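Local structure of pullulanase (Bacillus acidopullulyticus, 2WAN) at residues Q487-E492 and Y505-D510. The protein hydrolyses the alpha-1,6-glucosidic linkages of pullulan and related branched starch polysaccharides, acting as a debranching glycoside hydrolase. Sequence-based numbering, arbitrary orientation.
Sequences QLQPVE and YNWGYD
W507 and Q489 touch directly, ring face to amide, and Y505 reaches the same amide through a water that donates to Y505 OH and, at 2.9 Å, to Q489 OE1; the phenol also hydrogen-bonds D442 OD1. N506 closes an Asx turn, its OD1 accepting from G508 N in the carbonyl plane, a role its short amide suits. W507 presents a broad indole face: CG anti to the carbonyl carbon (chi1 -74°) and an extended chain carry Q489 NE2 to 3.5 Å from W507 CG, near the rim, the planes 58° apart. A second water ties W507 O to P490 O. At G508 a side chain would jam against the preceding carbonyl and crowd P490 CB; a third water links G508 O to E492 O. Y509 offers a ring face for a CH-pi contact, P490 CG lying 4.0 Å from the Y509 centroid, while Y509 OH accepts from Q489 NE2 (3.2 Å, 154°) and is also hydrogen-bonded to D551 OD2. A leucine in its place would probably cost P490 its aromatic partner and leave Q489 NE2 and D551 without the hydroxyl. The contact joins the turn following TIM-barrel strand 485-488 to the loop before strand 511-513; P490 touches strand 547-552, Y505 and W507 helix 797-800.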
loop_
_atom_site.group_PDB
_atom_site.type_symbol
_atom_site.label_atom_id
_atom_site.label_comp_id
_atom_site.label_asym_id
_atom_site.label_seq_id
_atom_site.Cartn_x
_atom_site.Cartn_y
_atom_site.Cartn_z
ATOM N N GLN A 487 -13.168 7.202 -6.515
ATOM C CA GLN A 487 -12.263 6.827 -5.442
ATOM C C GLN A 487 -12.264 7.952 -4.417
ATOM O O GLN A 487 -11.813 9.061 -4.707
ATOM C CB GLN A 487 -10.848 6.568 -5.966
ATOM C CG GLN A 487 -9.781 6.281 -4.863
ATOM C CD GLN A 487 -8.388 6.205 -5.454
ATOM O OE1 GLN A 487 -8.126 5.395 -6.340
ATOM N NE2 GLN A 487 -7.498 7.080 -5.000
ATOM N N LEU A 488 -12.790 7.669 -3.224
ATOM C CA LEU A 488 -12.863 8.695 -2.174
ATOM C C LEU A 488 -11.565 8.780 -1.391
ATOM O O LEU A 488 -11.054 7.748 -0.947
ATOM C CB LEU A 488 -13.997 8.365 -1.187
ATOM C CG LEU A 488 -15.432 8.365 -1.708
ATOM C CD1 LEU A 488 -16.345 7.861 -0.589
ATOM C CD2 LEU A 488 -15.837 9.754 -2.166
ATOM N N GLN A 489 -11.042 9.997 -1.197
ATOM C CA GLN A 489 -9.916 10.195 -0.264
ATOM C C GLN A 489 -10.396 9.755 1.131
ATOM O O GLN A 489 -11.602 9.591 1.344
ATOM C CB GLN A 489 -9.395 11.632 -0.300
ATOM C CG GLN A 489 -8.601 11.924 -1.572
ATOM C CD GLN A 489 -7.729 13.163 -1.429
ATOM O OE1 GLN A 489 -8.068 14.216 -1.943
ATOM N NE2 GLN A 489 -6.614 13.038 -0.703
ATOM N N PRO A 490 -9.473 9.488 2.064
ATOM C CA PRO A 490 -9.846 8.732 3.281
ATOM C C PRO A 490 -11.115 9.163 4.031
ATOM O O PRO A 490 -11.242 10.316 4.484
ATOM C CB PRO A 490 -8.609 8.877 4.152
ATOM C CG PRO A 490 -7.499 8.788 3.110
ATOM C CD PRO A 490 -8.008 9.675 1.972
ATOM N N VAL A 491 -12.041 8.219 4.140
ATOM C CA VAL A 491 -13.245 8.402 4.977
ATOM C C VAL A 491 -13.250 7.513 6.240
ATOM O O VAL A 491 -14.224 7.512 6.989
ATOM C CB VAL A 491 -14.556 8.249 4.168
ATOM C CG1 VAL A 491 -14.610 9.277 3.009
ATOM C CG2 VAL A 491 -14.752 6.791 3.667
ATOM N N GLU A 492 -12.193 6.734 6.470
ATOM C CA GLU A 492 -12.035 6.082 7.786
ATOM C C GLU A 492 -11.514 7.128 8.766
ATOM O O GLU A 492 -10.537 7.835 8.475
ATOM C CB GLU A 492 -11.084 4.892 7.728
ATOM C CG GLU A 492 -11.603 3.775 6.831
ATOM C CD GLU A 492 -10.646 2.612 6.669
ATOM O OE1 GLU A 492 -9.439 2.746 6.995
ATOM O OE2 GLU A 492 -11.121 1.555 6.179
ATOM N N TYR A 505 -9.312 21.706 7.516
ATOM C CA TYR A 505 -9.045 20.935 6.307
ATOM C C TYR A 505 -7.980 19.863 6.509
ATOM O O TYR A 505 -6.881 20.172 6.932
ATOM C CB TYR A 505 -8.588 21.873 5.170
ATOM C CG TYR A 505 -8.536 21.094 3.879
ATOM C CD1 TYR A 505 -7.384 20.383 3.498
ATOM C CD2 TYR A 505 -9.677 20.988 3.089
ATOM C CE1 TYR A 505 -7.369 19.613 2.335
ATOM C CE2 TYR A 505 -9.680 20.213 1.926
ATOM C CZ TYR A 505 -8.537 19.540 1.556
ATOM O OH TYR A 505 -8.552 18.787 0.406
ATOM N N ASN A 506 -8.260 18.613 6.130
ATOM C CA ASN A 506 -7.186 17.631 6.013
ATOM C C ASN A 506 -7.521 16.532 5.002
ATOM O O ASN A 506 -8.681 16.117 4.886
ATOM C CB ASN A 506 -6.849 16.995 7.376
ATOM C CG ASN A 506 -5.438 16.412 7.432
ATOM O OD1 ASN A 506 -5.167 15.308 6.927
ATOM N ND2 ASN A 506 -4.530 17.148 8.083
ATOM N N TRP A 507 -6.509 16.035 4.298
ATOM C CA TRP A 507 -6.704 14.863 3.427
ATOM C C TRP A 507 -7.134 13.604 4.179
ATOM O O TRP A 507 -7.877 12.793 3.627
ATOM C CB TRP A 507 -5.445 14.502 2.640
ATOM C CG TRP A 507 -5.135 15.382 1.473
ATOM C CD1 TRP A 507 -5.976 16.269 0.851
ATOM C CD2 TRP A 507 -3.900 15.424 0.759
ATOM N NE1 TRP A 507 -5.324 16.882 -0.187
ATOM C CE2 TRP A 507 -4.052 16.372 -0.277
ATOM C CE3 TRP A 507 -2.668 14.761 0.902
ATOM C CZ2 TRP A 507 -3.010 16.695 -1.160
ATOM C CZ3 TRP A 507 -1.629 15.075 0.012
ATOM C CH2 TRP A 507 -1.811 16.036 -1.002
ATOM N N GLY A 508 -6.626 13.420 5.399
ATOM C CA GLY A 508 -7.005 12.273 6.221
ATOM C C GLY A 508 -6.061 11.086 6.248
ATOM O O GLY A 508 -6.500 9.951 6.523
ATOM N N TYR A 509 -4.772 11.310 5.979
ATOM C CA TYR A 509 -3.809 10.185 5.975
ATOM C C TYR A 509 -3.246 9.867 7.367
ATOM O O TYR A 509 -2.192 9.248 7.473
ATOM C CB TYR A 509 -2.692 10.362 4.910
ATOM C CG TYR A 509 -3.308 10.339 3.532
ATOM C CD1 TYR A 509 -3.669 9.121 2.944
ATOM C CD2 TYR A 509 -3.581 11.523 2.844
ATOM C CE1 TYR A 509 -4.291 9.078 1.712
ATOM C CE2 TYR A 509 -4.186 11.497 1.613
ATOM C CZ TYR A 509 -4.538 10.272 1.051
ATOM O OH TYR A 509 -5.188 10.253 -0.168
ATOM N N ASP A 510 -3.971 10.276 8.410
ATOM C CA ASP A 510 -3.599 9.975 9.813
ATOM C C ASP A 510 -4.712 9.176 10.538
ATOM O O ASP A 510 -5.356 9.680 11.472
ATOM C CB ASP A 510 -3.200 11.259 10.563
ATOM C CG ASP A 510 -4.321 12.281 10.654
ATOM O OD1 ASP A 510 -5.076 12.480 9.678
ATOM O OD2 ASP A 510 -4.424 12.919 11.722
HETATM O O HOH W 1 -7.609 17.036 -2.060
HETATM O O HOH W 2 -10.599 12.721 3.463
HETATM O O HOH W 3 -8.013 7.475 7.497
#